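Local coordinates for protein isomaltose glucohydrolase (Kribbella flavida, PDB 5Z3E) that hydrolyses the alpha-1,6-glucosidic linkage of isomaltose from the non-reducing end, yielding beta-D-glucose and D-glucose during intracellular breakdown of a cyclic tetrasaccharide, at residues G83-G88 against V161-R166; W156-V161 against V273-V278. The protein carries 1 engineered substitution. All blocks are in the same frame, centred on the assembly; numbering follows the deposited sequence.

Interaction 1: residues G83-G88 against V161-R166; sequences GISRYG and VTHAAR
Ser85, His163 and Arg166 form a polar, hydrogen-bonded contact between two side-by-side helices of the (alpha/alpha)6 barrel, the fold of glycoside hydrolase family 15. Segment 83-88 holds the last turn of helix 74-87 and Gly88 after it, and segment 161-166 lies near the end of helix 151-167. The short axes run nearly parallel, 6° apart, at 10.1 Å. Helices 90-105, 108-119 and 144-147 come between them in the chain. The backbones come closest at Ser85 and His163.

The buried hydroxyl of Ser85 is gripped twice. With chi1 at 178°, OG lies anti to the backbone N and extends to the other helix. Ser85 OG is 2.7 Å from His163 ND1, in the plane of the imidazole at its edge. Either atom could be the donor. Arg166 NH2 gives the second bond, 3.0 Å to Ser85 OG, with an N-H...O angle of 155°. This partner also lies in the plane, here that of the guanidinium.

Arg166 starts extended and bends at chi3, which turns the guanidinium along the helices toward Glu82, with NH2 at Ser85 OG. Arg86 crosses it at about a right angle. The two guanidinium groups are close, with Arg86 NE 3.7 Å from Arg166 NH1. Glu82 OE2 forms a salt bridge with both of these nitrogens, so the two positive charges share a counter-charge. Arg86 also pairs with Asp393 and Glu394 of helix 382-394.

Gly88, at positive phi, is the C-prime residue of a Schellman motif that ends helix 74-87. Ser85 O, which takes the weak bond from Gly88 N in this turn, also accepts one from His167 NE2. The guanidinium of Arg166 lies between two atoms: Thr162 O over the rim of one face, and Arg86 CG 3.5 Å above the centre of the other.

Interaction 2: residues W156-V161 against V273-V278; sequences WLWSVV and VPFGLV
Trp158 meets Pro274 and Phe275 in a buried contact built on a T-shaped (edge-to-face) ring pair and a proline CH-pi contact. It joins helix 151-167 of the (alpha/alpha)6 barrel to the loop between strand 254-255 and helix 283-296. From CB, which points toward the loop, chi1 of 161° sets CG anti to the backbone N. The indole then lies with one face against both loop residues.

Its near half meets Phe275. Trp158 CG lies 4.0 Å from Phe275 CE1, and CD2 is 3.9 Å from the same atom. CE3 is equally near. The phenyl ring comes edge-on, its plane 87° from the indole's five-membered ring.

Further out the partner is Pro274, which follows a cis peptide bond. Trp158 NE1 is 3.6 Å from Pro274 CB, and CZ2 sits at the same distance from it. CE2 also lies against Pro274 CB. Trp158 CH2, at the far end, is 4.1 Å from Pro274 CG. That CG makes a CH-pi contact over the six-membered ring, 4.1 Å from its centroid. Trp325 of helix 317-329 touches both Trp158 and Pro274. Within the loop, Pro274 CG also lies over one face of Phe275, 3.6 Å above its plane near the rim.

Both contacts use helix 151-167, and their centres are about 12 Å apart. They share Val161, which takes part in neither and instead packs on Ala218 and Val219 of helix 206-220. Thr162 OG1 bonds back to Trp158 O, one turn earlier in the same helix. His97 of helix 90-105 is a common neighbour, meeting the rings of both His163 and Trp156. Interaction 2 lies deeper, its centre about 10 Å from the chain centre against about 15 Å for interaction 1. Both lie away from Trp145, Asp195, Glu198 and the engineered Ala355. Interaction 1 joins two helices of the barrel, interaction 2 a helix and a loop.

Interaction 1: residues G83-G88 against V161-R166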
ATOM      1  N   GLY A  83       5.283  -0.796  -9.151  1.00  8.65           N
ATOM      2  CA  GLY A  83       5.261  -1.818 -10.194  1.00  9.14           C
ATOM      3  C   GLY A  83       5.643  -1.276 -11.546  1.00  9.19           C
ATOM      4  O   GLY A  83       6.408  -1.891 -12.288  1.00  9.87           O
ATOM      5  N   ILE A  84       5.128  -0.087 -11.887  1.00  8.88           N
ATOM      6  CA  ILE A  84       5.421   0.538 -13.164  1.00  9.55           C
ATOM      7  C   ILE A  84       6.891   0.950 -13.259  1.00  9.31           C
ATOM      8  O   ILE A  84       7.526   0.814 -14.311  1.00 10.33           O
ATOM      9  CB  ILE A  84       4.467   1.733 -13.387  1.00 10.03           C
ATOM     10  CG1 ILE A  84       3.021   1.257 -13.578  1.00 10.54           C
ATOM     11  CG2 ILE A  84       4.921   2.632 -14.527  1.00 11.50           C
ATOM     12  CD1 ILE A  84       2.779   0.425 -14.846  1.00 11.65           C
ATOM     13  N   SER A  85       7.440   1.466 -12.162  1.00  9.33           N
ATOM     14  CA  SER A  85       8.839   1.854 -12.116  1.00  9.41           C
ATOM     15  C   SER A  85       9.756   0.650 -12.305  1.00  9.47           C
ATOM     16  O   SER A  85      10.728   0.702 -13.067  1.00 10.30           O
ATOM     17  CB  SER A  85       9.132   2.546 -10.782  1.00  9.29           C
ATOM     18  OG  SER A  85      10.499   2.888 -10.688  1.00  9.49           O
ATOM     19  N   ARG A  86       9.431  -0.464 -11.654  1.00  9.63           N
ATOM     20  CA  ARG A  86      10.176  -1.713 -11.858  1.00 10.21           C
ATOM     21  C   ARG A  86      10.078  -2.204 -13.277  1.00 10.60           C
ATOM     22  O   ARG A  86      11.050  -2.708 -13.840  1.00 12.02           O
ATOM     23  CB  ARG A  86       9.672  -2.781 -10.890  1.00 10.63           C
ATOM     24  CG  ARG A  86      10.128  -2.592  -9.458  1.00  9.71           C
ATOM     25  CD  ARG A  86       9.399  -3.520  -8.528  1.00 10.08           C
ATOM     26  NE  ARG A  86       9.898  -3.555  -7.162  1.00 10.00           N
ATOM     27  CZ  ARG A  86      10.532  -4.567  -6.583  1.00 11.31           C
ATOM     28  NH1 ARG A  86      10.876  -5.637  -7.268  1.00 14.19           N
ATOM     29  NH2 ARG A  86      10.810  -4.510  -5.292  1.00 11.96           N
ATOM     30  N   TYR A  87       8.901  -2.072 -13.887  1.00 11.23           N
ATOM     31  CA  TYR A  87       8.698  -2.469 -15.270  1.00 11.89           C
ATOM     32  C   TYR A  87       9.544  -1.635 -16.203  1.00 12.47           C
ATOM     33  O   TYR A  87       9.895  -2.104 -17.289  1.00 14.98           O
ATOM     34  CB  TYR A  87       7.215  -2.337 -15.633  1.00 12.69           C
ATOM     35  CG  TYR A  87       6.821  -2.966 -16.932  1.00 12.77           C
ATOM     36  CD1 TYR A  87       6.453  -4.300 -16.970  1.00 14.82           C
ATOM     37  CD2 TYR A  87       6.776  -2.252 -18.104  1.00 14.14           C
ATOM     38  CE1 TYR A  87       6.061  -4.902 -18.144  1.00 17.51           C
ATOM     39  CE2 TYR A  87       6.385  -2.879 -19.316  1.00 16.32           C
ATOM     40  CZ  TYR A  87       6.037  -4.192 -19.301  1.00 18.05           C
ATOM     41  OH  TYR A  87       5.643  -4.840 -20.486  1.00 23.38           O
ATOM     42  N   GLY A  88       9.870  -0.407 -15.818  1.00 12.76           N
ATOM     43  CA  GLY A  88      10.764   0.456 -16.566  1.00 13.32           C
ATOM     44  C   GLY A  88      10.100   1.637 -17.230  1.00 12.93           C
ATOM     45  O   GLY A  88      10.760   2.347 -17.990  1.00 14.29           O
ATOM     46  N   VAL A 161      10.998   7.907  -3.283  1.00  6.60           N
ATOM     47  CA  VAL A 161      12.420   7.712  -3.021  1.00  6.94           C
ATOM     48  C   VAL A 161      12.922   6.488  -3.761  1.00  7.10           C
ATOM     49  O   VAL A 161      14.002   6.504  -4.372  1.00  7.76           O
ATOM     50  CB  VAL A 161      12.673   7.609  -1.510  1.00  7.40           C
ATOM     51  CG1 VAL A 161      14.106   7.158  -1.227  1.00  8.83           C
ATOM     52  CG2 VAL A 161      12.412   8.943  -0.829  1.00  8.33           C
ATOM     53  N   THR A 162      12.170   5.401  -3.705  1.00  7.16           N
ATOM     54  CA  THR A 162      12.587   4.144  -4.338  1.00  7.83           C
ATOM     55  C   THR A 162      12.698   4.319  -5.844  1.00  7.88           C
ATOM     56  O   THR A 162      13.655   3.840  -6.480  1.00  8.74           O
ATOM     57  CB  THR A 162      11.612   3.017  -3.966  1.00  8.01           C
ATOM     58  OG1 THR A 162      11.612   2.853  -2.554  1.00  8.27           O
ATOM     59  CG2 THR A 162      12.001   1.695  -4.590  1.00  9.46           C
ATOM     60  N   HIS A 163      11.732   5.007  -6.448  1.00  7.54           N
ATOM     61  CA  HIS A 163      11.749   5.286  -7.880  1.00  7.97           C
ATOM     62  C   HIS A 163      12.958   6.120  -8.278  1.00  7.90           C
ATOM     63  O   HIS A 163      13.645   5.822  -9.250  1.00  8.78           O
ATOM     64  CB  HIS A 163      10.446   5.996  -8.237  1.00  7.94           C
ATOM     65  CG  HIS A 163      10.388   6.475  -9.642  1.00  7.88           C
ATOM     66  ND1 HIS A 163      10.438   5.606 -10.720  1.00  8.62           N
ATOM     67  CD2 HIS A 163      10.292   7.733 -10.127  1.00  7.94           C
ATOM     68  CE1 HIS A 163      10.365   6.351 -11.804  1.00  8.84           C
ATOM     69  NE2 HIS A 163      10.277   7.640 -11.486  1.00  8.73           N
ATOM     70  N   ALA A 164      13.214   7.195  -7.527  1.00  8.18           N
ATOM     71  CA  ALA A 164      14.333   8.047  -7.852  1.00  8.64           C
ATOM     72  C   ALA A 164      15.656   7.320  -7.736  1.00  9.20           C
ATOM     73  O   ALA A 164      16.568   7.539  -8.548  1.00 10.75           O
ATOM     74  CB  ALA A 164      14.325   9.296  -6.988  1.00  9.04           C
ATOM     75  N   ALA A 165      15.799   6.473  -6.735  1.00  9.30           N
ATOM     76  CA  ALA A 165      17.030   5.693  -6.598  1.00 10.79           C
ATOM     77  C   ALA A 165      17.185   4.723  -7.750  1.00 10.94           C
ATOM     78  O   ALA A 165      18.281   4.564  -8.298  1.00 13.19           O
ATOM     79  CB  ALA A 165      17.032   4.942  -5.273  1.00 11.94           C
ATOM     80  N   ARG A 166      16.107   4.051  -8.141  1.00 10.03           N
ATOM     81  CA  ARG A 166      16.165   3.056  -9.206  1.00 10.58           C
ATOM     82  C   ARG A 166      16.630   3.672 -10.510  1.00 10.72           C
ATOM     83  O   ARG A 166      17.406   3.068 -11.249  1.00 12.52           O
ATOM     84  CB  ARG A 166      14.783   2.433  -9.384  1.00 10.20           C
ATOM     85  CG  ARG A 166      14.701   1.419 -10.516  1.00 10.64           C
ATOM     86  CD  ARG A 166      13.334   0.755 -10.594  1.00 10.77           C
ATOM     87  NE  ARG A 166      13.121  -0.091  -9.414  1.00 10.55           N
ATOM     88  CZ  ARG A 166      12.238   0.113  -8.439  1.00  9.85           C
ATOM     89  NH1 ARG A 166      12.246  -0.674  -7.385  1.00  9.71           N
ATOM     90  NH2 ARG A 166      11.359   1.098  -8.502  1.00  9.77           N
TER

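Interaction 2: residues W156-V161 against V273-V278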
ATOM      1  N   TRP A 156       3.697   6.965  -0.117  1.00  6.42           N
ATOM      2  CA  TRP A 156       4.166   7.792  -1.215  1.00  6.43           C
ATOM      3  C   TRP A 156       5.639   8.143  -1.032  1.00  6.31           C
ATOM      4  O   TRP A 156       6.429   8.075  -1.975  1.00  6.50           O
ATOM      5  CB  TRP A 156       3.336   9.063  -1.383  1.00  6.63           C
ATOM      6  CG  TRP A 156       3.863   9.834  -2.563  1.00  6.43           C
ATOM      7  CD1 TRP A 156       3.916   9.391  -3.838  1.00  6.84           C
ATOM      8  CD2 TRP A 156       4.546  11.092  -2.559  1.00  6.54           C
ATOM      9  NE1 TRP A 156       4.547  10.287  -4.647  1.00  7.07           N
ATOM     10  CE2 TRP A 156       4.959  11.340  -3.886  1.00  6.86           C
ATOM     11  CE3 TRP A 156       4.843  12.042  -1.570  1.00  7.46           C
ATOM     12  CZ2 TRP A 156       5.618  12.519  -4.254  1.00  7.55           C
ATOM     13  CZ3 TRP A 156       5.502  13.196  -1.949  1.00  8.66           C
ATOM     14  CH2 TRP A 156       5.880  13.425  -3.279  1.00  8.28           C
ATOM     15  N   LEU A 157       6.036   8.522   0.192  1.00  6.27           N
ATOM     16  CA  LEU A 157       7.440   8.814   0.443  1.00  6.23           C
ATOM     17  C   LEU A 157       8.320   7.629   0.071  1.00  6.19           C
ATOM     18  O   LEU A 157       9.360   7.779  -0.585  1.00  6.81           O
ATOM     19  CB  LEU A 157       7.644   9.175   1.905  1.00  6.41           C
ATOM     20  CG  LEU A 157       7.064  10.522   2.337  1.00  6.81           C
ATOM     21  CD1 LEU A 157       7.340  10.715   3.823  1.00  8.03           C
ATOM     22  CD2 LEU A 157       7.634  11.689   1.540  1.00  7.27           C
ATOM     23  N   TRP A 158       7.945   6.430   0.520  1.00  6.21           N
ATOM     24  CA  TRP A 158       8.685   5.236   0.141  1.00  6.50           C
ATOM     25  C   TRP A 158       8.765   5.092  -1.370  1.00  6.31           C
ATOM     26  O   TRP A 158       9.831   4.828  -1.946  1.00  6.93           O
ATOM     27  CB  TRP A 158       8.039   3.994   0.792  1.00  7.13           C
ATOM     28  CG  TRP A 158       8.407   2.703   0.135  1.00  7.52           C
ATOM     29  CD1 TRP A 158       9.586   2.019   0.224  1.00  8.98           C
ATOM     30  CD2 TRP A 158       7.600   1.977  -0.817  1.00  7.87           C
ATOM     31  NE1 TRP A 158       9.547   0.914  -0.596  1.00  9.10           N
ATOM     32  CE2 TRP A 158       8.347   0.871  -1.237  1.00  8.58           C
ATOM     33  CE3 TRP A 158       6.307   2.138  -1.309  1.00  8.32           C
ATOM     34  CZ2 TRP A 158       7.839  -0.070  -2.160  1.00  9.48           C
ATOM     35  CZ3 TRP A 158       5.796   1.220  -2.201  1.00  9.30           C
ATOM     36  CH2 TRP A 158       6.567   0.129  -2.605  1.00  9.62           C
ATOM     37  N   SER A 159       7.636   5.249  -2.044  1.00  6.37           N
ATOM     38  CA  SER A 159       7.560   5.034  -3.480  0.76  6.55           C
ATOM     39  C   SER A 159       8.438   6.011  -4.259  1.00  6.42           C
ATOM     40  O   SER A 159       9.176   5.617  -5.172  1.00  6.98           O
ATOM     41  CB  SER A 159       6.107   5.116  -3.924  0.76  6.94           C
ATOM     42  OG  SER A 159       5.956   5.083  -5.311  0.76  7.30           O
ATOM     43  N   VAL A 160       8.338   7.292  -3.947  1.00  6.45           N
ATOM     44  CA  VAL A 160       9.061   8.288  -4.736  1.00  6.59           C
ATOM     45  C   VAL A 160      10.563   8.160  -4.520  1.00  6.41           C
ATOM     46  O   VAL A 160      11.340   8.262  -5.470  1.00  7.10           O
ATOM     47  CB  VAL A 160       8.505   9.720  -4.489  1.00  6.74           C
ATOM     48  CG1 VAL A 160       8.816  10.268  -3.109  1.00  7.00           C
ATOM     49  CG2 VAL A 160       9.009  10.661  -5.567  1.00  7.45           C
ATOM     50  N   VAL A 161      10.998   7.907  -3.283  1.00  6.60           N
ATOM     51  CA  VAL A 161      12.420   7.712  -3.021  1.00  6.94           C
ATOM     52  C   VAL A 161      12.922   6.488  -3.761  1.00  7.10           C
ATOM     53  O   VAL A 161      14.002   6.504  -4.372  1.00  7.76           O
ATOM     54  CB  VAL A 161      12.673   7.609  -1.510  1.00  7.40           C
ATOM     55  CG1 VAL A 161      14.106   7.158  -1.227  1.00  8.83           C
ATOM     56  CG2 VAL A 161      12.412   8.943  -0.829  1.00  8.33           C
ATOM     57  N   VAL A 273       8.742  -6.523   4.227  1.00  8.42           N
ATOM     58  CA  VAL A 273       9.035  -5.937   2.924  1.00  8.73           C
ATOM     59  C   VAL A 273       7.745  -5.338   2.374  1.00  7.83           C
ATOM     60  O   VAL A 273       6.729  -6.032   2.281  1.00  8.44           O
ATOM     61  CB  VAL A 273       9.579  -7.014   1.959  1.00 11.24           C
ATOM     62  CG1 VAL A 273       9.803  -6.464   0.584  1.00 12.33           C
ATOM     63  CG2 VAL A 273      10.832  -7.642   2.525  1.00 13.05           C
ATOM     64  N   PRO A 274       7.733  -4.049   2.007  1.00  7.81           N
ATOM     65  CA  PRO A 274       8.896  -3.171   1.818  1.00  8.28           C
ATOM     66  C   PRO A 274       9.200  -2.244   2.978  1.00  8.11           C
ATOM     67  O   PRO A 274      10.180  -1.514   2.903  1.00  9.63           O
ATOM     68  CB  PRO A 274       8.484  -2.341   0.604  1.00  9.06           C
ATOM     69  CG  PRO A 274       7.001  -2.159   0.789  1.00  8.87           C
ATOM     70  CD  PRO A 274       6.528  -3.495   1.340  1.00  8.68           C
ATOM     71  N   PHE A 275       8.390  -2.216   4.047  1.00  7.85           N
ATOM     72  CA  PHE A 275       8.504  -1.102   4.984  1.00  8.25           C
ATOM     73  C   PHE A 275       9.575  -1.242   6.059  1.00  8.54           C
ATOM     74  O   PHE A 275       9.911  -0.246   6.705  1.00  9.14           O
ATOM     75  CB  PHE A 275       7.160  -0.757   5.549  1.00 10.52           C
ATOM     76  CG  PHE A 275       6.135  -0.325   4.430  1.00 12.31           C
ATOM     77  CD1 PHE A 275       6.535   0.513   3.378  1.00 11.94           C
ATOM     78  CD2 PHE A 275       4.884  -0.768   4.482  1.00 16.33           C
ATOM     79  CE1 PHE A 275       5.646   0.891   2.372  1.00 13.58           C
ATOM     80  CE2 PHE A 275       3.932  -0.348   3.493  1.00 13.91           C
ATOM     81  CZ  PHE A 275       4.401   0.433   2.438  1.00 16.36           C
ATOM     82  N   GLY A 276      10.124  -2.426   6.280  1.00  9.72           N
ATOM     83  CA  GLY A 276      11.387  -2.559   7.001  1.00 11.42           C
ATOM     84  C   GLY A 276      11.394  -2.418   8.515  1.00 11.59           C
ATOM     85  O   GLY A 276      12.436  -2.107   9.077  1.00 13.87           O
ATOM     86  N   LEU A 277      10.289  -2.731   9.170  1.00 13.37           N
ATOM     87  CA  LEU A 277      10.333  -2.746  10.653  1.00 14.12           C
ATOM     88  C   LEU A 277      11.376  -3.782  11.153  1.00 14.50           C
ATOM     89  O   LEU A 277      12.040  -3.552  12.178  1.00 14.32           O
ATOM     90  CB  LEU A 277       8.944  -3.050  11.257  1.00 15.80           C
ATOM     91  CG  LEU A 277       7.652  -2.154  11.099  1.00 16.93           C
ATOM     92  CD1 LEU A 277       6.337  -2.555  11.846  1.00 19.54           C
ATOM     93  CD2 LEU A 277       8.063  -0.780  11.551  1.00 18.35           C
ATOM     94  N   VAL A 278      11.455  -4.911  10.466  1.00 13.90           N
ATOM     95  CA  VAL A 278      12.416  -5.987  10.766  1.00 12.35           C
ATOM     96  C   VAL A 278      12.987  -6.566   9.431  1.00 13.76           C
ATOM     97  O   VAL A 278      12.269  -6.426   8.481  1.00 15.10           O
ATOM     98  CB  VAL A 278      11.765  -7.142  11.556  1.00 10.91           C
ATOM     99  CG1 VAL A 278      11.336  -6.710  12.907  1.00 10.20           C
ATOM    100  CG2 VAL A 278      10.609  -7.753  10.844  1.00 12.99           C
TER